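Local coordinates for protein probable 2-oxoacid ferredoxin oxidoreductase, alpha chain (PDB 3JU3) that probably forms core domain II of the alpha chain of an enzyme that oxidatively decarboxylates 2-oxoacids to acyl-CoA, passing the electrons to ferredoxin, at residues I28-E33 with M103-I108; K36-S41 with S111-L116. One frame throughout, in Å; residues are numbered along the deposited sequence.

Overall arrangement
Both contacts join the same two elements, helix 25-37 and the C-terminal helix 105-117, and together they illustrate how the chemistry changes from the body of helix 25-37 to the turn that ends it. Contact 1 is partly buried: Val31 and Ile108 meet as small aliphatic branches near strand 16-21, while two acidic side chains face each other at the exposed margin. Contact 2, centred about 10 Å away, is a surface contact at the end of helix 25-37, where the backbones stand farther apart and longer side chains span the gap, a salt bridge beside an isoleucine-leucine pair. Contact 1 thus brings two acidic groups together where contact 2 pairs opposite charges. Met103 SE and Ser111 OG, 3.4 Å apart, link the two.

Contact 1: I28-E33 with M103-I108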
ATOM      1  N   ILE A  28     -11.137 -12.024  -6.836  0.50 21.00           N
ATOM      2  CA  ILE A  28     -11.018 -13.151  -7.767  0.50 21.03           C
ATOM      3  C   ILE A  28     -12.207 -14.124  -7.648  0.50 21.10           C
ATOM      4  O   ILE A  28     -12.770 -14.556  -8.660  0.50 21.15           O
ATOM      5  CB  ILE A  28      -9.718 -13.924  -7.547  0.50 20.76           C
ATOM      6  CG1 ILE A  28      -8.525 -13.048  -7.917  0.50 21.64           C
ATOM      7  CG2 ILE A  28      -9.724 -15.220  -8.396  0.50 20.80           C
ATOM      8  CD1 ILE A  28      -7.256 -13.809  -7.994  0.50 21.69           C
ATOM      9  N   LEU A  29     -12.591 -14.444  -6.417  1.00 20.39           N
ATOM     10  CA  LEU A  29     -13.654 -15.403  -6.184  1.00 21.17           C
ATOM     11  C   LEU A  29     -14.985 -14.957  -6.797  1.00 21.81           C
ATOM     12  O   LEU A  29     -15.734 -15.788  -7.346  1.00 22.17           O
ATOM     13  CB  LEU A  29     -13.782 -15.755  -4.702  1.00 20.65           C
ATOM     14  CG  LEU A  29     -12.710 -16.657  -4.081  1.00 21.97           C
ATOM     15  CD1 LEU A  29     -12.970 -16.793  -2.586  1.00 20.39           C
ATOM     16  CD2 LEU A  29     -12.652 -18.075  -4.734  1.00 21.95           C
ATOM     17  N   ASP A  30     -15.266 -13.658  -6.727  1.00 21.77           N
ATOM     18  CA  ASP A  30     -16.387 -13.083  -7.468  1.00 21.63           C
ATOM     19  C   ASP A  30     -16.232 -13.138  -8.996  1.00 20.63           C
ATOM     20  O   ASP A  30     -17.231 -13.318  -9.693  1.00 19.24           O
ATOM     21  CB  ASP A  30     -16.611 -11.620  -7.071  1.00 21.81           C
ATOM     22  CG  ASP A  30     -17.021 -11.457  -5.625  1.00 25.16           C
ATOM     23  OD1 ASP A  30     -17.474 -12.435  -4.976  1.00 28.28           O
ATOM     24  OD2 ASP A  30     -16.871 -10.323  -5.132  1.00 26.89           O
ATOM     25  N   VAL A  31     -15.015 -12.937  -9.518  1.00 19.69           N
ATOM     26  CA  VAL A  31     -14.802 -13.011 -10.963  1.00 20.63           C
ATOM     27  C   VAL A  31     -15.066 -14.435 -11.446  1.00 21.35           C
ATOM     28  O   VAL A  31     -15.616 -14.641 -12.560  1.00 21.56           O
ATOM     29  CB  VAL A  31     -13.394 -12.551 -11.384  1.00 20.56           C
ATOM     30  CG1 VAL A  31     -13.182 -12.746 -12.908  1.00 19.90           C
ATOM     31  CG2 VAL A  31     -13.217 -11.107 -11.050  1.00 20.16           C
ATOM     32  N   ILE A  32     -14.662 -15.400 -10.627  1.00 21.38           N
ATOM     33  CA  ILE A  32     -15.005 -16.818 -10.834  1.00 21.84           C
ATOM     34  C   ILE A  32     -16.524 -17.016 -11.008  1.00 22.42           C
ATOM     35  O   ILE A  32     -16.964 -17.725 -11.950  1.00 22.67           O
ATOM     36  CB  ILE A  32     -14.365 -17.724  -9.756  1.00 21.32           C
ATOM     37  CG1 ILE A  32     -12.845 -17.769 -10.013  1.00 19.90           C
ATOM     38  CG2 ILE A  32     -14.985 -19.165  -9.746  1.00 20.41           C
ATOM     39  CD1 ILE A  32     -12.038 -18.380  -8.962  1.00 22.05           C
ATOM     40  N   GLU A  33     -17.327 -16.404 -10.137  0.50 22.55           N
ATOM     41  CA  GLU A  33     -18.781 -16.593 -10.215  0.50 22.25           C
ATOM     42  C   GLU A  33     -19.367 -15.941 -11.462  0.50 22.67           C
ATOM     43  O   GLU A  33     -20.197 -16.543 -12.132  0.50 21.60           O
ATOM     44  CB  GLU A  33     -19.510 -16.124  -8.947  0.50 22.52           C
ATOM     45  CG  GLU A  33     -19.201 -16.937  -7.685  0.50 21.31           C
ATOM     46  CD  GLU A  33     -19.299 -18.460  -7.883  0.50 21.43           C
ATOM     47  OE1 GLU A  33     -20.418 -19.018  -7.783  0.50 23.15           O
ATOM     48  OE2 GLU A  33     -18.252 -19.103  -8.116  0.50 17.42           O
HETATM   49  N   MSE A 103      -7.515  -3.359  -9.915  1.00 32.20           N
HETATM   50  CA  MSE A 103      -8.581  -3.296 -10.902  1.00 29.94           C
HETATM   51  C   MSE A 103      -9.923  -3.626 -10.248  1.00 28.59           C
HETATM   52  O   MSE A 103      -9.961  -4.303  -9.214  1.00 28.03           O
HETATM   53  CB  MSE A 103      -8.321  -4.294 -12.015  1.00 30.34           C
HETATM   54  CG  MSE A 103      -7.372  -3.844 -13.093  1.00 29.75           C
HETATM   55 SE   MSE A 103      -7.294  -5.305 -14.411  0.75 31.64          SE
HETATM   56  CE  MSE A 103      -5.700  -4.686 -15.369  1.00 28.38           C
ATOM     57  N   THR A 104     -11.015  -3.151 -10.851  1.00 26.62           N
ATOM     58  CA  THR A 104     -12.361  -3.584 -10.459  1.00 24.99           C
ATOM     59  C   THR A 104     -12.668  -5.023 -10.967  1.00 24.11           C
ATOM     60  O   THR A 104     -11.977  -5.537 -11.854  1.00 23.65           O
ATOM     61  CB  THR A 104     -13.438  -2.601 -10.956  1.00 25.11           C
ATOM     62  OG1 THR A 104     -13.466  -2.610 -12.387  1.00 25.69           O
ATOM     63  CG2 THR A 104     -13.151  -1.171 -10.456  1.00 24.58           C
ATOM     64  N   GLU A 105     -13.692  -5.662 -10.393  1.00 22.29           N
ATOM     65  CA  GLU A 105     -14.122  -6.992 -10.836  1.00 21.38           C
ATOM     66  C   GLU A 105     -14.438  -7.044 -12.320  1.00 20.38           C
ATOM     67  O   GLU A 105     -14.115  -8.022 -12.993  1.00 20.14           O
ATOM     68  CB  GLU A 105     -15.317  -7.498 -10.032  1.00 21.02           C
ATOM     69  CG  GLU A 105     -14.909  -8.410  -8.887  1.00 21.45           C
ATOM     70  CD  GLU A 105     -14.853  -7.687  -7.555  1.00 23.29           C
ATOM     71  OE1 GLU A 105     -15.470  -8.184  -6.586  1.00 23.39           O
ATOM     72  OE2 GLU A 105     -14.210  -6.608  -7.468  1.00 23.52           O
ATOM     73  N   ASP A 106     -15.080  -5.992 -12.815  1.00 18.87           N
ATOM     74  CA  ASP A 106     -15.367  -5.863 -14.234  1.00 18.08           C
ATOM     75  C   ASP A 106     -14.086  -5.732 -15.057  1.00 17.12           C
ATOM     76  O   ASP A 106     -13.998  -6.291 -16.147  1.00 17.07           O
ATOM     77  CB  ASP A 106     -16.307  -4.677 -14.492  1.00 18.07           C
ATOM     78  CG  ASP A 106     -17.638  -4.804 -13.750  1.00 19.03           C
ATOM     79  OD1 ASP A 106     -17.948  -5.908 -13.237  1.00 19.81           O
ATOM     80  OD2 ASP A 106     -18.382  -3.796 -13.688  1.00 20.21           O
ATOM     81  N   GLU A 107     -13.100  -4.999 -14.536  1.00 16.16           N
ATOM     82  CA  GLU A 107     -11.811  -4.860 -15.215  1.00 14.77           C
ATOM     83  C   GLU A 107     -11.024  -6.150 -15.192  1.00 13.77           C
ATOM     84  O   GLU A 107     -10.372  -6.501 -16.180  1.00 12.97           O
ATOM     85  CB  GLU A 107     -10.979  -3.727 -14.620  1.00 15.42           C
ATOM     86  CG  GLU A 107     -11.405  -2.344 -15.093  1.00 15.15           C
ATOM     87  CD  GLU A 107     -10.716  -1.224 -14.337  1.00 16.83           C
ATOM     88  OE1 GLU A 107      -9.925  -1.522 -13.410  1.00 17.52           O
ATOM     89  OE2 GLU A 107     -10.966  -0.046 -14.672  1.00 16.17           O
ATOM     90  N   ILE A 108     -11.091  -6.856 -14.067  1.00 12.16           N
ATOM     91  CA  ILE A 108     -10.413  -8.126 -13.928  1.00 11.77           C
ATOM     92  C   ILE A 108     -11.058  -9.131 -14.896  1.00 11.67           C
ATOM     93  O   ILE A 108     -10.360  -9.845 -15.628  1.00 11.85           O
ATOM     94  CB  ILE A 108     -10.466  -8.683 -12.453  1.00 11.38           C
ATOM     95  CG1 ILE A 108      -9.696  -7.770 -11.492  1.00 12.12           C
ATOM     96  CG2 ILE A 108      -9.905 -10.128 -12.388  1.00 11.13           C
ATOM     97  CD1 ILE A 108      -9.812  -8.199 -10.041  1.00 14.65           C
TER
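Val31 and Asp30 of helix 25-37 meet the first turn of helix 105-117, the C-terminal helix, which packs against the connecting helix of a beta-alpha-beta crossover (strand 16-21, helix 25-37, strand 42-47). The backbones are close here, with the CA atoms of Val31 and Glu105 6.1 Å apart. Asp30 shows the polar margin atom by atom. Asp30 CB lies 3.7 Å from Glu105 OE1, and its CG is about as near. At the tip, Asp30 OD2 comes within 2.9 Å of Glu105 OE1. The two carboxylates are nearly coplanar, 17° apart; two carboxylate oxygens with no proton between them would repel at this distance, so one of the two acids is probably harder to ionise. The first torsion of Glu105, between two staggered positions (chi1 -96°), lays CG against Val31 CG2, and the bend at chi2 (99°) then sets OE1 beside Asp30 OD2. With an alanine in place of Glu105, Val31 CG2 would probably lose part of its cover and the Asp30 carboxylate, without its neighbour, would be freer to turn. Inside this margin the contact is aliphatic. Val31 CG2 touches Ile108 CG2 at 3.7 Å, and both residues are buried: Val31 also rests on Phe18 and Leu109, Ile108 on Ile95. The helix start is fixed by a capping box between Thr104 and Glu107, in which Glu107 N donates to Thr104 OG1 (3.2 Å) and Thr104 N returns a bond to Glu107 OE1, meeting it from above the carboxylate plane.

Contact 2: K36-S41 with S111-L116; sequences KEEGIS and SAKEIL
Lys113 and Leu116, one turn apart on the C-terminal helix, reach across to Glu38 and Ile40 around the C-terminal end of helix 25-37. The gap is wide, the nearest CA atoms, those of Ile40 and Lys113, being 9.1 Å apart, so long side chains must bridge it. Preceding them, Ala112 turns its methyl group to Phe18 of strand 16-21. Lys113 then runs outward and bends at chi3 (-86°), which carries its ammonium to the carboxylate of Glu38; the two chains arrive from opposite directions. The salt bridge is unequal: Lys113 NZ meets Glu38 OE2 at 2.8 Å on the syn side, 19° out of the carboxylate plane, whereas the bond from NZ to OE1 is weak at 3.2 Å. Lower down, the aliphatic part of Lys113 passes loosely by Ile40, CD to CD1 at 4.3 Å, and both residues also touch Leu35. Ile115 packs on Leu67 of the second subunit, as does Leu116, which thereby touches both chains. In Leu116, CG anti to the backbone N (chi1 -178°) carries the branch out to Ile40, and chi2 turns CD2 to Ile40 CD1, 3.7 Å away, tip to tip. The partners of Lys113 and Leu116 flank Gly39, which, with its positive phi, is the C-prime residue of a Schellman motif: Gly39 N bonds to Lys36 O and Ile40 N to Leu35 O, ending the helix of the beta-alpha-beta crossover before strand 42-47.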
ATOM      1  N   LYS A  36     -18.771 -18.131 -14.673  1.00 22.11           N
ATOM      2  CA  LYS A  36     -19.709 -19.244 -14.792  1.00 23.03           C
ATOM      3  C   LYS A  36     -20.923 -18.832 -15.629  1.00 23.47           C
ATOM      4  O   LYS A  36     -21.450 -19.629 -16.417  1.00 21.97           O
ATOM      5  CB  LYS A  36     -20.173 -19.676 -13.390  1.00 23.80           C
ATOM      6  CG  LYS A  36     -19.244 -20.614 -12.707  1.00 24.09           C
ATOM      7  CD  LYS A  36     -19.643 -20.816 -11.265  1.00 28.82           C
ATOM      8  CE  LYS A  36     -18.463 -21.379 -10.462  1.00 31.30           C
ATOM      9  NZ  LYS A  36     -18.887 -21.678  -9.056  1.00 34.55           N
ATOM     10  N   GLU A  37     -21.339 -17.573 -15.461  1.00 24.02           N
ATOM     11  CA  GLU A  37     -22.514 -17.033 -16.146  1.00 24.83           C
ATOM     12  C   GLU A  37     -22.341 -17.048 -17.654  1.00 24.39           C
ATOM     13  O   GLU A  37     -23.316 -17.134 -18.370  1.00 24.27           O
ATOM     14  CB  GLU A  37     -22.850 -15.621 -15.649  1.00 25.07           C
ATOM     15  CG  GLU A  37     -23.452 -15.643 -14.253  1.00 28.12           C
ATOM     16  CD  GLU A  37     -23.843 -14.269 -13.695  1.00 33.00           C
ATOM     17  OE1 GLU A  37     -24.060 -13.295 -14.464  1.00 34.90           O
ATOM     18  OE2 GLU A  37     -23.983 -14.185 -12.462  1.00 33.48           O
ATOM     19  N   GLU A  38     -21.095 -16.950 -18.108  1.00 23.61           N
ATOM     20  CA  GLU A  38     -20.762 -16.984 -19.518  1.00 23.68           C
ATOM     21  C   GLU A  38     -20.261 -18.351 -19.936  1.00 22.08           C
ATOM     22  O   GLU A  38     -19.734 -18.501 -21.054  1.00 21.55           O
ATOM     23  CB  GLU A  38     -19.648 -15.984 -19.832  1.00 24.81           C
ATOM     24  CG  GLU A  38     -20.082 -14.588 -19.922  1.00 27.93           C
ATOM     25  CD  GLU A  38     -18.921 -13.698 -20.218  1.00 31.36           C
ATOM     26  OE1 GLU A  38     -18.582 -13.540 -21.417  1.00 34.09           O
ATOM     27  OE2 GLU A  38     -18.343 -13.169 -19.252  1.00 31.51           O
ATOM     28  N   GLY A  39     -20.418 -19.337 -19.051  1.00 20.12           N
ATOM     29  CA  GLY A  39     -19.950 -20.705 -19.335  1.00 18.50           C
ATOM     30  C   GLY A  39     -18.447 -20.894 -19.320  1.00 17.24           C
ATOM     31  O   GLY A  39     -17.928 -21.880 -19.904  1.00 15.84           O
ATOM     32  N   ILE A  40     -17.748 -20.011 -18.593  1.00 15.60           N
ATOM     33  CA  ILE A  40     -16.297 -20.147 -18.450  1.00 15.92           C
ATOM     34  C   ILE A  40     -15.945 -20.622 -17.050  1.00 16.16           C
ATOM     35  O   ILE A  40     -16.388 -20.032 -16.079  1.00 15.85           O
ATOM     36  CB  ILE A  40     -15.585 -18.842 -18.721  1.00 16.24           C
ATOM     37  CG1 ILE A  40     -15.779 -18.455 -20.185  1.00 16.42           C
ATOM     38  CG2 ILE A  40     -14.106 -18.969 -18.390  1.00 14.17           C
ATOM     39  CD1 ILE A  40     -15.388 -17.016 -20.476  1.00 17.24           C
ATOM     40  N   SER A  41     -15.151 -21.684 -16.955  1.00 15.79           N
ATOM     41  CA  SER A  41     -14.770 -22.199 -15.633  1.00 16.69           C
ATOM     42  C   SER A  41     -13.422 -21.640 -15.177  1.00 16.77           C
ATOM     43  O   SER A  41     -12.526 -21.397 -15.970  1.00 17.33           O
ATOM     44  CB  SER A  41     -14.745 -23.732 -15.620  1.00 16.90           C
ATOM     45  OG  SER A  41     -13.799 -24.182 -16.572  1.00 18.99           O
ATOM     46  N   SER A 111      -9.896  -8.386 -18.452  1.00 13.00           N
ATOM     47  CA  SER A 111      -8.520  -8.816 -18.741  1.00 13.37           C
ATOM     48  C   SER A 111      -8.423 -10.309 -18.856  1.00 12.24           C
ATOM     49  O   SER A 111      -7.659 -10.832 -19.685  1.00 11.94           O
ATOM     50  CB  SER A 111      -7.550  -8.413 -17.634  1.00 13.20           C
ATOM     51  OG  SER A 111      -7.695  -7.065 -17.286  1.00 15.00           O
ATOM     52  N   ALA A 112      -9.132 -10.979 -17.954  1.00 12.05           N
ATOM     53  CA  ALA A 112      -9.189 -12.432 -17.886  1.00 12.23           C
ATOM     54  C   ALA A 112      -9.685 -13.067 -19.212  1.00 13.04           C
ATOM     55  O   ALA A 112      -9.089 -14.024 -19.738  1.00 12.66           O
ATOM     56  CB  ALA A 112     -10.071 -12.879 -16.698  1.00 11.84           C
ATOM     57  N   LYS A 113     -10.763 -12.510 -19.749  1.00 14.23           N
ATOM     58  CA  LYS A 113     -11.305 -12.963 -21.041  1.00 14.80           C
ATOM     59  C   LYS A 113     -10.341 -12.659 -22.194  1.00 15.24           C
ATOM     60  O   LYS A 113     -10.106 -13.530 -23.045  1.00 15.32           O
ATOM     61  CB  LYS A 113     -12.703 -12.398 -21.264  1.00 13.98           C
ATOM     62  CG  LYS A 113     -13.705 -13.044 -20.340  1.00 14.53           C
ATOM     63  CD  LYS A 113     -15.137 -12.717 -20.713  1.00 16.62           C
ATOM     64  CE  LYS A 113     -15.562 -11.412 -20.091  1.00 17.95           C
ATOM     65  NZ  LYS A 113     -16.952 -11.007 -20.464  1.00 19.06           N
ATOM     66  N   GLU A 114      -9.780 -11.449 -22.203  0.50 15.02           N
ATOM     67  CA  GLU A 114      -8.738 -11.092 -23.152  0.50 15.47           C
ATOM     68  C   GLU A 114      -7.612 -12.123 -23.157  0.50 16.11           C
ATOM     69  O   GLU A 114      -7.139 -12.514 -24.221  0.50 15.40           O
ATOM     70  CB  GLU A 114      -8.165  -9.703 -22.857  0.50 15.50           C
ATOM     71  CG  GLU A 114      -7.201  -9.195 -23.925  0.50 14.78           C
ATOM     72  CD  GLU A 114      -6.567  -7.857 -23.570  0.50 14.22           C
ATOM     73  OE1 GLU A 114      -6.098  -7.706 -22.420  0.50 12.20           O
ATOM     74  OE2 GLU A 114      -6.534  -6.958 -24.451  0.50 13.46           O
ATOM     75  N   ILE A 115      -7.206 -12.576 -21.969  1.00 16.54           N
ATOM     76  CA  ILE A 115      -6.080 -13.477 -21.842  1.00 19.24           C
ATOM     77  C   ILE A 115      -6.481 -14.871 -22.357  1.00 22.20           C
ATOM     78  O   ILE A 115      -5.708 -15.558 -23.045  1.00 21.57           O
ATOM     79  CB  ILE A 115      -5.577 -13.555 -20.330  1.00 19.03           C
ATOM     80  CG1 ILE A 115      -4.752 -12.294 -19.978  1.00 20.28           C
ATOM     81  CG2 ILE A 115      -4.775 -14.820 -20.090  1.00 18.54           C
ATOM     82  CD1 ILE A 115      -4.512 -12.046 -18.467  1.00 15.73           C
ATOM     83  N   LEU A 116      -7.695 -15.262 -21.997  1.00 25.28           N
ATOM     84  CA  LEU A 116      -8.335 -16.478 -22.477  1.00 29.37           C
ATOM     85  C   LEU A 116      -8.365 -16.541 -24.016  1.00 32.79           C
ATOM     86  O   LEU A 116      -8.011 -17.563 -24.616  1.00 32.17           O
ATOM     87  CB  LEU A 116      -9.751 -16.555 -21.901  1.00 28.28           C
ATOM     88  CG  LEU A 116     -10.600 -17.779 -22.223  1.00 26.76           C
ATOM     89  CD1 LEU A 116      -9.912 -19.076 -21.797  1.00 25.17           C
ATOM     90  CD2 LEU A 116     -11.930 -17.620 -21.540  1.00 25.90           C
TER